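Local coordinates for protein beta-glucanase (Bacteroides thetaiotaomicron, PDB 6EUG) that probably cleaves beta-1,3-galactosidic bonds in arabinogalactan with this family 43 glycoside hydrolase domain, whose pocket holds glucoimidazole, at residues T81-W86 and Y323-P328; I91-S96 and F123-H128; G159-G164 and Q238-A243; E186-K191 and D233-Q238. All coordinates share one frame; numbering follows the deposited sequence.

Contact 1 (T81-W86 and Y323-P328); sequences TDLYNW and YILPLP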
loop_
_atom_site.group_PDB
_atom_site.type_symbol
_atom_site.label_atom_id
_atom_site.label_comp_id
_atom_site.label_asym_id
_atom_site.label_seq_id
_atom_site.Cartn_x
_atom_site.Cartn_y
_atom_site.Cartn_z
ATOM N N THR A 81 -12.593 6.561 18.944
ATOM C CA THR A 81 -13.757 7.344 18.517
ATOM C C THR A 81 -13.337 8.746 18.025
ATOM O O THR A 81 -14.142 9.426 17.365
ATOM C CB THR A 81 -14.755 7.512 19.664
ATOM O OG1 THR A 81 -14.085 8.119 20.770
ATOM C CG2 THR A 81 -15.319 6.164 20.107
ATOM N N ASP A 82 -12.107 9.174 18.333
ATOM C CA ASP A 82 -11.708 10.602 18.177
ATOM C C ASP A 82 -10.419 10.906 17.368
ATOM O O ASP A 82 -10.086 12.084 17.170
ATOM C CB ASP A 82 -11.672 11.311 19.560
ATOM C CG ASP A 82 -10.595 10.756 20.517
ATOM O OD1 ASP A 82 -9.695 10.002 20.081
ATOM O OD2 ASP A 82 -10.648 11.081 21.733
ATOM N N LEU A 83 -9.722 9.850 16.907
ATOM C CA LEU A 83 -8.406 9.925 16.233
ATOM C C LEU A 83 -7.208 10.412 17.086
ATOM O O LEU A 83 -6.108 10.626 16.530
ATOM C CB LEU A 83 -8.499 10.720 14.903
ATOM C CG LEU A 83 -9.453 10.079 13.883
ATOM C CD1 LEU A 83 -9.764 11.065 12.755
ATOM C CD2 LEU A 83 -8.887 8.792 13.295
ATOM N N TYR A 84 -7.409 10.567 18.401
ATOM C CA TYR A 84 -6.347 10.970 19.341
ATOM C C TYR A 84 -5.999 9.866 20.326
ATOM O O TYR A 84 -4.817 9.651 20.609
ATOM C CB TYR A 84 -6.756 12.207 20.160
ATOM C CG TYR A 84 -7.052 13.465 19.374
ATOM C CD1 TYR A 84 -6.033 14.172 18.762
ATOM C CD2 TYR A 84 -8.344 13.989 19.298
ATOM C CE1 TYR A 84 -6.288 15.334 18.059
ATOM C CE2 TYR A 84 -8.605 15.164 18.594
ATOM C CZ TYR A 84 -7.567 15.825 17.981
ATOM O OH TYR A 84 -7.769 16.983 17.266
ATOM N N ASN A 85 -7.027 9.200 20.866
ATOM C CA ASN A 85 -6.877 8.191 21.934
ATOM C C ASN A 85 -7.132 6.786 21.348
ATOM O O ASN A 85 -8.246 6.470 20.893
ATOM C CB ASN A 85 -7.854 8.481 23.077
ATOM C CG ASN A 85 -7.583 9.816 23.758
ATOM O OD1 ASN A 85 -8.326 10.785 23.581
ATOM N ND2 ASN A 85 -6.509 9.886 24.505
ATOM N N TRP A 86 -6.094 5.957 21.373
ATOM C CA TRP A 86 -6.105 4.652 20.677
ATOM C C TRP A 86 -6.055 3.485 21.693
ATOM O O TRP A 86 -5.109 3.383 22.491
ATOM C CB TRP A 86 -4.912 4.586 19.720
ATOM C CG TRP A 86 -5.059 5.517 18.552
ATOM C CD1 TRP A 86 -4.486 6.734 18.422
ATOM C CD2 TRP A 86 -5.857 5.319 17.383
ATOM N NE1 TRP A 86 -4.871 7.321 17.234
ATOM C CE2 TRP A 86 -5.709 6.471 16.571
ATOM C CE3 TRP A 86 -6.661 4.264 16.920
ATOM C CZ2 TRP A 86 -6.393 6.629 15.346
ATOM C CZ3 TRP A 86 -7.324 4.398 15.698
ATOM C CH2 TRP A 86 -7.185 5.572 14.922
ATOM N N TYR A 323 -0.934 5.864 3.623
ATOM C CA TYR A 323 -2.398 5.877 3.475
ATOM C C TYR A 323 -2.922 7.309 3.389
ATOM O O TYR A 323 -2.316 8.235 3.946
ATOM C CB TYR A 323 -3.069 5.150 4.711
ATOM C CG TYR A 323 -4.546 4.798 4.465
ATOM C CD1 TYR A 323 -4.890 3.749 3.613
ATOM C CD2 TYR A 323 -5.577 5.498 5.100
ATOM C CE1 TYR A 323 -6.222 3.452 3.324
ATOM C CE2 TYR A 323 -6.910 5.203 4.833
ATOM C CZ TYR A 323 -7.230 4.167 3.958
ATOM O OH TYR A 323 -8.546 3.869 3.681
ATOM N N ILE A 324 -4.071 7.473 2.728
ATOM C CA ILE A 324 -4.800 8.729 2.751
ATOM C C ILE A 324 -6.203 8.466 3.315
ATOM O O ILE A 324 -7.007 7.727 2.713
ATOM C CB ILE A 324 -4.773 9.478 1.390
ATOM C CG1 ILE A 324 -3.317 10.001 1.154
ATOM C CG2 ILE A 324 -5.690 10.717 1.461
ATOM C CD1 ILE A 324 -2.967 10.332 -0.260
ATOM N N LEU A 325 -6.465 9.057 4.496
ATOM C CA LEU A 325 -7.756 8.895 5.219
ATOM C C LEU A 325 -8.740 9.980 4.796
ATOM O O LEU A 325 -8.478 11.168 5.072
ATOM C CB LEU A 325 -7.546 9.029 6.731
ATOM C CG LEU A 325 -8.757 8.973 7.676
ATOM C CD1 LEU A 325 -9.520 7.656 7.562
ATOM C CD2 LEU A 325 -8.305 9.270 9.094
ATOM N N PRO A 326 -9.885 9.592 4.200
ATOM C CA PRO A 326 -10.944 10.593 3.989
ATOM C C PRO A 326 -11.806 10.796 5.242
ATOM O O PRO A 326 -12.047 9.825 5.978
ATOM C CB PRO A 326 -11.797 9.979 2.861
ATOM C CG PRO A 326 -11.123 8.696 2.457
ATOM C CD PRO A 326 -10.247 8.289 3.596
ATOM N N LEU A 327 -12.269 12.033 5.476
ATOM C CA LEU A 327 -13.311 12.335 6.453
ATOM C C LEU A 327 -14.491 12.922 5.656
ATOM O O LEU A 327 -14.580 14.127 5.507
ATOM C CB LEU A 327 -12.832 13.348 7.523
ATOM C CG LEU A 327 -11.657 12.957 8.442
ATOM C CD1 LEU A 327 -11.456 14.036 9.506
ATOM C CD2 LEU A 327 -11.907 11.626 9.123
ATOM N N PRO A 328 -15.362 12.064 5.099
ATOM C CA PRO A 328 -16.349 12.518 4.078
ATOM C C PRO A 328 -17.370 13.511 4.605
ATOM O O PRO A 328 -17.801 14.388 3.860
ATOM C CB PRO A 328 -16.975 11.218 3.582
ATOM C CG PRO A 328 -16.733 10.232 4.680
ATOM C CD PRO A 328 -15.440 10.605 5.324
#
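L83 in the irregular turn 81-86 and L325 on strand 320-327 are the closest pair of backbones, yet their CA atoms stay 11.1 Å apart, so branched side chains alone span the gap. L83 divides its fork between two leucines. Its CD2 meets L325 CD2 at 4.3 Å, methyl to methyl, while the other branch, CD1, lies 4.3 Å from L327 CD2. L325 and L327, two residues apart, turn to the same side of their strand and together receive the L83 fork. The turn carrying L83 is tied by D82, whose OD1 accepts the backbone N of Y84 at 2.9 Å, from above the carboxylate plane, and that of N85, on the syn side: an Asx turn extended to an Asx motif by the second bond. Y57 of strand 56-62 touches both L83 and L327, F373 near the C-terminus also covers L83, and F334 of strand 332-339 backs L327. The contact thus joins the first and last sheets of the propeller.

Contact 2 (I91-S96 and F123-H128); sequences IALAVS and FVMWLH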
loop_
_atom_site.group_PDB
_atom_site.type_symbol
_atom_site.label_atom_id
_atom_site.label_comp_id
_atom_site.label_asym_id
_atom_site.label_seq_id
_atom_site.Cartn_x
_atom_site.Cartn_y
_atom_site.Cartn_z
ATOM N N ILE A 91 -3.761 -8.493 18.114
ATOM C CA ILE A 91 -3.339 -8.951 16.788
ATOM C C ILE A 91 -4.559 -9.445 16.015
ATOM O O ILE A 91 -5.210 -10.403 16.430
ATOM C CB ILE A 91 -2.292 -10.077 16.900
ATOM C CG1 ILE A 91 -0.992 -9.524 17.533
ATOM C CG2 ILE A 91 -2.032 -10.714 15.531
ATOM C CD1 ILE A 91 -0.171 -8.585 16.652
ATOM N N ALA A 92 -4.869 -8.763 14.912
ATOM C CA ALA A 92 -6.045 -9.025 14.060
ATOM C C ALA A 92 -5.795 -10.191 13.109
ATOM O O ALA A 92 -6.700 -10.976 12.843
ATOM C CB ALA A 92 -6.395 -7.777 13.236
ATOM N N LEU A 93 -4.586 -10.275 12.539
ATOM C CA LEU A 93 -4.191 -11.454 11.711
ATOM C C LEU A 93 -2.845 -11.939 12.224
ATOM O O LEU A 93 -1.810 -11.289 12.019
ATOM C CB LEU A 93 -4.065 -11.151 10.217
ATOM C CG LEU A 93 -3.676 -12.355 9.311
ATOM C CD1 LEU A 93 -4.751 -13.433 9.225
ATOM C CD2 LEU A 93 -3.366 -11.849 7.904
ATOM N N ALA A 94 -2.888 -13.084 12.903
ATOM C CA ALA A 94 -1.698 -13.687 13.514
ATOM C C ALA A 94 -0.911 -14.589 12.556
ATOM O O ALA A 94 -1.494 -15.314 11.732
ATOM C CB ALA A 94 -2.140 -14.521 14.710
ATOM N N VAL A 95 0.413 -14.635 12.734
ATOM C CA VAL A 95 1.201 -15.688 12.087
ATOM C C VAL A 95 0.701 -17.048 12.563
ATOM O O VAL A 95 0.251 -17.182 13.694
ATOM C CB VAL A 95 2.725 -15.558 12.364
ATOM C CG1 VAL A 95 3.297 -14.304 11.696
ATOM C CG2 VAL A 95 3.059 -15.527 13.843
ATOM N N SER A 96 0.822 -18.059 11.705
ATOM C CA SER A 96 0.329 -19.435 11.968
ATOM C C SER A 96 1.356 -20.296 12.725
ATOM O O SER A 96 2.573 -20.173 12.515
ATOM C CB SER A 96 0.010 -20.112 10.630
ATOM O OG SER A 96 -0.517 -21.419 10.792
ATOM N N PHE A 123 -15.481 -7.998 6.423
ATOM C CA PHE A 123 -14.241 -7.211 6.363
ATOM C C PHE A 123 -13.133 -8.013 5.682
ATOM O O PHE A 123 -12.861 -9.146 6.062
ATOM C CB PHE A 123 -13.804 -6.797 7.758
ATOM C CG PHE A 123 -14.805 -5.904 8.440
ATOM C CD1 PHE A 123 -15.890 -6.460 9.124
ATOM C CD2 PHE A 123 -14.691 -4.521 8.366
ATOM C CE1 PHE A 123 -16.837 -5.636 9.738
ATOM C CE2 PHE A 123 -15.639 -3.696 8.977
ATOM C CZ PHE A 123 -16.693 -4.258 9.669
ATOM N N VAL A 124 -12.503 -7.402 4.666
ATOM C CA VAL A 124 -11.526 -8.090 3.844
ATOM C C VAL A 124 -10.165 -7.379 3.979
ATOM O O VAL A 124 -10.050 -6.177 3.664
ATOM C CB VAL A 124 -11.978 -8.105 2.371
ATOM C CG1 VAL A 124 -10.967 -8.871 1.519
ATOM C CG2 VAL A 124 -13.399 -8.693 2.254
ATOM N N MET A 125 -9.161 -8.132 4.438
ATOM C CA MET A 125 -7.749 -7.681 4.563
ATOM C C MET A 125 -6.886 -8.223 3.420
ATOM O O MET A 125 -6.899 -9.430 3.139
ATOM C CB MET A 125 -7.149 -8.148 5.893
ATOM C CG MET A 125 -5.789 -7.545 6.230
ATOM S SD MET A 125 -5.045 -8.251 7.724
ATOM C CE MET A 125 -5.990 -7.427 9.020
ATOM N N TRP A 126 -6.148 -7.321 2.757
ATOM C CA TRP A 126 -5.104 -7.714 1.821
ATOM C C TRP A 126 -3.776 -7.229 2.390
ATOM O O TRP A 126 -3.723 -6.198 3.085
ATOM C CB TRP A 126 -5.333 -7.111 0.412
ATOM C CG TRP A 126 -6.447 -7.809 -0.394
ATOM C CD1 TRP A 126 -7.775 -7.558 -0.329
ATOM C CD2 TRP A 126 -6.285 -8.829 -1.398
ATOM N NE1 TRP A 126 -8.457 -8.352 -1.207
ATOM C CE2 TRP A 126 -7.570 -9.116 -1.910
ATOM C CE3 TRP A 126 -5.183 -9.504 -1.931
ATOM C CZ2 TRP A 126 -7.793 -10.096 -2.886
ATOM C CZ3 TRP A 126 -5.397 -10.465 -2.912
ATOM C CH2 TRP A 126 -6.705 -10.748 -3.383
ATOM N N LEU A 127 -2.711 -7.973 2.108
ATOM C CA LEU A 127 -1.370 -7.600 2.576
ATOM C C LEU A 127 -0.288 -8.159 1.646
ATOM O O LEU A 127 -0.555 -9.085 0.883
ATOM C CB LEU A 127 -1.184 -8.054 4.026
ATOM C CG LEU A 127 -1.283 -9.569 4.224
ATOM C CD1 LEU A 127 -0.221 -10.030 5.197
ATOM C CD2 LEU A 127 -2.658 -10.031 4.693
ATOM N N HIS A 128 0.929 -7.606 1.747
ATOM C CA HIS A 128 2.133 -8.120 1.079
ATOM C C HIS A 128 2.703 -9.257 1.907
ATOM O O HIS A 128 2.984 -9.070 3.062
ATOM C CB HIS A 128 3.132 -6.949 0.957
ATOM C CG HIS A 128 4.498 -7.307 0.424
ATOM N ND1 HIS A 128 5.572 -6.446 0.552
ATOM C CD2 HIS A 128 4.966 -8.402 -0.232
ATOM C CE1 HIS A 128 6.647 -7.014 0.030
ATOM N NE2 HIS A 128 6.306 -8.195 -0.460
#
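L93 and M125 lie at a slant to each other, the thioether resting against the base of the leucine: M125 SD is 3.9 Å from L93 CB and 4.0 Å from L93 CD2. The methionine runs out straight from strand 122-130 and then bends at its last torsion (chi3 -77°), which swings CE aside to within 4.2 Å of A92 CB. One flexible side chain therefore covers two consecutive residues. L93, with CG opposite its own backbone N (chi1 -179°), reaches further along the strand, and its CD2 touches L127 CD2 at 3.8 Å, again at a slant. All of these groups are apolar and buried, and van der Waals packing does the joining. That A92 and L93 both point toward the same strand follows from a classic beta bulge, in which the pair faces I75 and the chain turns a corner. Around them I75 and V114 touch M125, C77 touches A92, A144 of strand 140-146 meets L93, and M109 of strand 108-117 packs on L127. Strand 87-94, at the edge of the first sheet, is in this way laid against the second sheet.

Contact 3 (G159-G164 and Q238-A243); sequences GRVNPG and QIAELA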
loop_
_atom_site.group_PDB
_atom_site.type_symbol
_atom_site.label_atom_id
_atom_site.label_comp_id
_atom_site.label_asym_id
_atom_site.label_seq_id
_atom_site.Cartn_x
_atom_site.Cartn_y
_atom_site.Cartn_z
ATOM N N GLY A 159 -0.822 -15.446 -3.424
ATOM C CA GLY A 159 -0.292 -15.743 -4.737
ATOM C C GLY A 159 0.150 -14.480 -5.457
ATOM O O GLY A 159 -0.143 -13.367 -5.015
ATOM N N ARG A 160 0.846 -14.673 -6.576
ATOM C CA ARG A 160 1.059 -13.616 -7.556
ATOM C C ARG A 160 -0.279 -13.368 -8.293
ATOM O O ARG A 160 -1.236 -14.192 -8.212
ATOM C CB ARG A 160 2.232 -13.940 -8.507
ATOM C CG ARG A 160 3.622 -13.921 -7.855
ATOM C CD ARG A 160 4.768 -14.055 -8.847
ATOM N NE ARG A 160 6.055 -13.958 -8.148
ATOM C CZ ARG A 160 7.250 -13.991 -8.717
ATOM N NH1 ARG A 160 7.368 -14.144 -10.019
ATOM N NH2 ARG A 160 8.346 -13.861 -7.978
ATOM N N VAL A 161 -0.346 -12.267 -9.024
ATOM C CA VAL A 161 -1.632 -11.720 -9.472
ATOM C C VAL A 161 -1.979 -12.032 -10.934
ATOM O O VAL A 161 -1.185 -11.779 -11.834
ATOM C CB VAL A 161 -1.700 -10.197 -9.231
ATOM C CG1 VAL A 161 -3.077 -9.648 -9.586
ATOM C CG2 VAL A 161 -1.327 -9.821 -7.780
ATOM N N ASN A 162 -3.207 -12.534 -11.149
ATOM C CA ASN A 162 -3.781 -12.755 -12.483
ATOM C C ASN A 162 -2.936 -13.663 -13.424
ATOM O O ASN A 162 -2.625 -13.258 -14.556
ATOM C CB ASN A 162 -4.124 -11.417 -13.189
ATOM C CG ASN A 162 -5.332 -10.695 -12.594
ATOM O OD1 ASN A 162 -5.283 -9.450 -12.378
ATOM N ND2 ASN A 162 -6.416 -11.426 -12.336
ATOM N N PRO A 163 -2.578 -14.881 -12.969
ATOM C CA PRO A 163 -1.885 -15.818 -13.901
ATOM C C PRO A 163 -2.576 -15.968 -15.269
ATOM O O PRO A 163 -3.829 -16.059 -15.334
ATOM C CB PRO A 163 -1.841 -17.136 -13.109
ATOM C CG PRO A 163 -2.936 -17.023 -12.107
ATOM C CD PRO A 163 -2.977 -15.566 -11.719
ATOM N N GLY A 164 -1.763 -15.889 -16.338
ATOM C CA GLY A 164 -2.232 -16.040 -17.706
ATOM C C GLY A 164 -2.859 -14.820 -18.394
ATOM O O GLY A 164 -3.150 -14.900 -19.593
ATOM N N GLN A 238 0.904 -1.600 -11.019
ATOM C CA GLN A 238 -0.290 -2.206 -11.637
ATOM C C GLN A 238 -1.541 -1.940 -10.796
ATOM O O GLN A 238 -1.440 -1.797 -9.562
ATOM C CB GLN A 238 -0.081 -3.706 -11.934
ATOM C CG GLN A 238 0.979 -3.975 -13.005
ATOM C CD GLN A 238 1.245 -5.459 -13.271
ATOM O OE1 GLN A 238 0.540 -6.328 -12.726
ATOM N NE2 GLN A 238 2.283 -5.765 -14.094
ATOM N N ILE A 239 -2.702 -1.804 -11.481
ATOM C CA ILE A 239 -4.011 -1.570 -10.848
ATOM C C ILE A 239 -4.933 -2.658 -11.359
ATOM O O ILE A 239 -5.161 -2.719 -12.572
ATOM C CB ILE A 239 -4.604 -0.192 -11.206
ATOM C CG1 ILE A 239 -3.599 0.916 -10.857
ATOM C CG2 ILE A 239 -5.951 0.018 -10.512
ATOM C CD1 ILE A 239 -4.084 2.344 -11.112
ATOM N N ALA A 240 -5.433 -3.495 -10.435
ATOM C CA ALA A 240 -6.235 -4.703 -10.751
ATOM C C ALA A 240 -7.616 -4.668 -10.082
ATOM O O ALA A 240 -7.732 -4.519 -8.859
ATOM C CB ALA A 240 -5.489 -5.955 -10.320
ATOM N N GLU A 241 -8.661 -4.829 -10.883
ATOM C CA GLU A 241 -10.020 -4.969 -10.377
ATOM C C GLU A 241 -10.223 -6.243 -9.515
ATOM O O GLU A 241 -9.826 -7.344 -9.921
ATOM C CB GLU A 241 -10.966 -4.981 -11.573
ATOM C CG GLU A 241 -12.458 -5.011 -11.247
ATOM C CD GLU A 241 -13.327 -5.266 -12.462
ATOM O OE1 GLU A 241 -13.063 -6.249 -13.221
ATOM O OE2 GLU A 241 -14.298 -4.499 -12.653
ATOM N N LEU A 242 -10.915 -6.102 -8.388
ATOM C CA LEU A 242 -11.342 -7.237 -7.543
ATOM C C LEU A 242 -12.757 -7.738 -7.918
ATOM O O LEU A 242 -13.610 -6.974 -8.409
ATOM C CB LEU A 242 -11.301 -6.831 -6.067
ATOM C CG LEU A 242 -9.896 -6.487 -5.529
ATOM C CD1 LEU A 242 -9.983 -6.190 -4.042
ATOM C CD2 LEU A 242 -8.852 -7.571 -5.798
ATOM N N ALA A 243 -12.987 -9.028 -7.678
ATOM C CA ALA A 243 -14.312 -9.654 -7.749
ATOM C C ALA A 243 -15.313 -9.016 -6.797
ATOM O O ALA A 243 -14.915 -8.292 -5.894
ATOM C CB ALA A 243 -14.190 -11.140 -7.415
#
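A240 offers a single methyl to the loop 159-164, and two neighbouring residues, V161 and N162, come to it. The contact joins two blades of the propeller: the loop follows strand 154-159, the outer strand of the second sheet, and A240 lies on strand 236-242 of the third. The apolar part is slight: V161 CG1 stands 4.5 Å from A240 CB, with the backbones at this point 8.5 Å apart between the CA atoms of V161 and A240. The second approach is polar against apolar, N162 OD1 lying 4.1 Å from A240 CB, a van der Waals contact. N162 sits in the left-handed region of the backbone (phi 56°, psi 54°), and this kink, with CG anti to the carbonyl carbon (chi1 -72°), probably helps turn its side chain to the same strand as that of V161. H249 of strand 249-250 touches V161, N162 and A240 alike, and Y229 adds cover to V161 and A240. Q238 OE1 is bonded to Y229 OH and Q238 NE2 to E232 OE2 and Q210 OE1, while the backbone of V161 also bonds to Q210, which thereby links loop and strand. The chemistry implies a light van der Waals touch, one methyl against a methyl and an amide oxygen, with the polar bonds lying to its sides.

Contact 4 (E186-K191 and D233-Q238); sequences EWWTPK and DNLTLQ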
loop_
_atom_site.group_PDB
_atom_site.type_symbol
_atom_site.label_atom_id
_atom_site.label_comp_id
_atom_site.label_asym_id
_atom_site.label_seq_id
_atom_site.Cartn_x
_atom_site.Cartn_y
_atom_site.Cartn_z
ATOM N N GLU A 186 22.124 -7.461 -18.245
ATOM C CA GLU A 186 22.590 -6.269 -17.564
ATOM C C GLU A 186 21.442 -5.264 -17.399
ATOM O O GLU A 186 20.950 -4.691 -18.377
ATOM C CB GLU A 186 23.740 -5.624 -18.340
ATOM C CG GLU A 186 24.491 -4.592 -17.524
ATOM C CD GLU A 186 25.499 -3.819 -18.339
ATOM O OE1 GLU A 186 25.839 -4.249 -19.472
ATOM O OE2 GLU A 186 25.938 -2.765 -17.829
ATOM N N TRP A 187 21.027 -5.040 -16.159
ATOM C CA TRP A 187 20.045 -3.982 -15.860
ATOM C C TRP A 187 20.589 -2.570 -16.216
ATOM O O TRP A 187 21.788 -2.312 -16.154
ATOM C CB TRP A 187 19.654 -4.033 -14.379
ATOM C CG TRP A 187 18.695 -5.127 -14.021
ATOM C CD1 TRP A 187 18.642 -6.382 -14.538
ATOM C CD2 TRP A 187 17.672 -5.055 -13.019
ATOM N NE1 TRP A 187 17.622 -7.099 -13.938
ATOM C CE2 TRP A 187 17.005 -6.301 -13.013
ATOM C CE3 TRP A 187 17.226 -4.040 -12.156
ATOM C CZ2 TRP A 187 15.922 -6.574 -12.153
ATOM C CZ3 TRP A 187 16.145 -4.309 -11.301
ATOM C CH2 TRP A 187 15.510 -5.571 -11.310
ATOM N N TRP A 188 19.670 -1.699 -16.639
ATOM C CA TRP A 188 19.844 -0.245 -16.802
ATOM C C TRP A 188 20.622 0.157 -18.049
ATOM O O TRP A 188 21.000 1.329 -18.181
ATOM C CB TRP A 188 20.378 0.466 -15.517
ATOM C CG TRP A 188 19.463 0.211 -14.326
ATOM C CD1 TRP A 188 19.732 -0.564 -13.244
ATOM C CD2 TRP A 188 18.138 0.730 -14.125
ATOM N NE1 TRP A 188 18.657 -0.584 -12.394
ATOM C CE2 TRP A 188 17.662 0.197 -12.911
ATOM C CE3 TRP A 188 17.298 1.562 -14.868
ATOM C CZ2 TRP A 188 16.407 0.489 -12.412
ATOM C CZ3 TRP A 188 16.040 1.869 -14.361
ATOM C CH2 TRP A 188 15.605 1.324 -13.154
ATOM N N THR A 189 20.844 -0.785 -18.981
ATOM C CA THR A 189 21.309 -0.409 -20.316
ATOM C C THR A 189 20.130 0.242 -21.077
ATOM O O THR A 189 18.966 0.030 -20.717
ATOM C CB THR A 189 21.796 -1.604 -21.142
ATOM O OG1 THR A 189 20.706 -2.499 -21.423
ATOM C CG2 THR A 189 22.941 -2.367 -20.424
ATOM N N PRO A 190 20.430 1.016 -22.141
ATOM C CA PRO A 190 19.304 1.588 -22.884
ATOM C C PRO A 190 18.360 0.543 -23.454
ATOM O O PRO A 190 17.123 0.742 -23.429
ATOM C CB PRO A 190 19.981 2.386 -24.020
ATOM C CG PRO A 190 21.377 2.602 -23.593
ATOM C CD PRO A 190 21.726 1.627 -22.519
ATOM N N LYS A 191 18.904 -0.555 -23.991
ATOM C CA LYS A 191 18.045 -1.591 -24.542
ATOM C C LYS A 191 17.233 -2.302 -23.455
ATOM O O LYS A 191 16.057 -2.662 -23.683
ATOM C CB LYS A 191 18.812 -2.591 -25.436
ATOM C CG LYS A 191 19.805 -3.506 -24.722
ATOM C CD LYS A 191 20.531 -4.502 -25.639
ATOM C CE LYS A 191 21.331 -5.486 -24.784
ATOM N NZ LYS A 191 21.947 -6.638 -25.524
ATOM N N ASP A 233 9.415 -6.642 -10.624
ATOM C CA ASP A 233 10.661 -6.408 -9.859
ATOM C C ASP A 233 10.661 -4.967 -9.266
ATOM O O ASP A 233 11.711 -4.299 -9.249
ATOM C CB ASP A 233 11.953 -6.686 -10.676
ATOM C CG ASP A 233 12.240 -8.195 -10.895
ATOM O OD1 ASP A 233 11.564 -9.066 -10.377
ATOM O OD2 ASP A 233 13.158 -8.546 -11.645
ATOM N N ASN A 234 9.462 -4.513 -8.837
ATOM C CA ASN A 234 9.213 -3.162 -8.275
ATOM C C ASN A 234 9.263 -2.017 -9.325
ATOM O O ASN A 234 9.064 -0.855 -8.977
ATOM C CB ASN A 234 10.189 -2.816 -7.108
ATOM C CG ASN A 234 9.994 -3.674 -5.864
ATOM O OD1 ASN A 234 9.034 -4.428 -5.735
ATOM N ND2 ASN A 234 10.954 -3.588 -4.956
ATOM N N LEU A 235 9.502 -2.329 -10.592
ATOM C CA LEU A 235 9.733 -1.295 -11.608
ATOM C C LEU A 235 8.458 -0.558 -12.089
ATOM O O LEU A 235 8.556 0.542 -12.610
ATOM C CB LEU A 235 10.483 -1.870 -12.818
ATOM C CG LEU A 235 11.904 -2.395 -12.545
ATOM C CD1 LEU A 235 12.401 -3.386 -13.582
ATOM C CD2 LEU A 235 12.873 -1.250 -12.417
ATOM N N THR A 236 7.297 -1.187 -11.969
ATOM C CA THR A 236 6.080 -0.722 -12.664
ATOM C C THR A 236 4.903 -0.868 -11.720
ATOM O O THR A 236 4.799 -1.920 -11.028
ATOM C CB THR A 236 5.848 -1.613 -13.923
ATOM O OG1 THR A 236 7.024 -1.579 -14.766
ATOM C CG2 THR A 236 4.627 -1.147 -14.722
ATOM N N LEU A 237 3.998 0.134 -11.671
ATOM C CA LEU A 237 2.757 -0.006 -10.875
ATOM C C LEU A 237 1.684 -0.740 -11.693
ATOM O O LEU A 237 1.585 -0.530 -12.901
ATOM C CB LEU A 237 2.166 1.331 -10.477
ATOM C CG LEU A 237 2.845 2.113 -9.369
ATOM C CD1 LEU A 237 2.253 3.503 -9.356
ATOM C CD2 LEU A 237 2.646 1.417 -8.016
ATOM N N GLN A 238 0.904 -1.600 -11.019
ATOM C CA GLN A 238 -0.290 -2.206 -11.637
ATOM C C GLN A 238 -1.541 -1.940 -10.796
ATOM O O GLN A 238 -1.440 -1.797 -9.562
ATOM C CB GLN A 238 -0.081 -3.706 -11.934
ATOM C CG GLN A 238 0.979 -3.975 -13.005
ATOM C CD GLN A 238 1.245 -5.459 -13.271
ATOM O OE1 GLN A 238 0.540 -6.328 -12.726
ATOM N NE2 GLN A 238 2.283 -5.765 -14.094
#
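W187 lays the rim of its six-membered ring along the carboxylate of D233: CZ2 is 3.4 Å from OD2, which lies at the ring edge and near its plane. Ring and carboxylate planes are only 19° apart, and W187 CH2 also reaches D233 CB at 3.8 Å. W188 sends its far end to L235, with CH2 3.8 Å from CD2; the indole and the leucine run alongside each other, pointing opposite ways. L235 serves both indoles, since its other methyl, CD1, is 4.4 Å from W187 CH2. A type II turn from E186 to T189 delivers the two tryptophans, W188 taking the positive phi (77°), and T189 then N-caps helix 190-197 through W192 N. The turn leading into that helix is thus held against the loop entering strand 236-242 of the third blade. W192 stacks on W187 and touches L235, while F201 of helix 200-205 packs against W187, D233 and L235. D233 OD2 probably gains a little from the C-H rim of W187, but its main partner is R204 NH1, a salt bridge that probably balances most of the charge. The indoles and leucine supply the apolar grip of a partly buried contact whose tryptophans are exposed.

In the fold
The sheets form the five-bladed beta-propeller known for family 43. Contact 1 lies where the first and last blades of the ring meet and brackets the other three in sequence. Contact 2 joins the first and second sheets, and contact 3 sets the loop after the second against strand 236-242 of the third. Contact 4 brings the helical stretch between them onto the start of that strand, overlapping contact 3 at Q238. Contacts 2 and 3 touch through W126 and L242, centres 19 Å apart; the centres of contacts 1 and 4 lie 37 Å apart. Neighbouring blades are thus joined around the glucoimidazole pocket, with the side chains of L127 and D233 about 11 and 12 Å from the ligand.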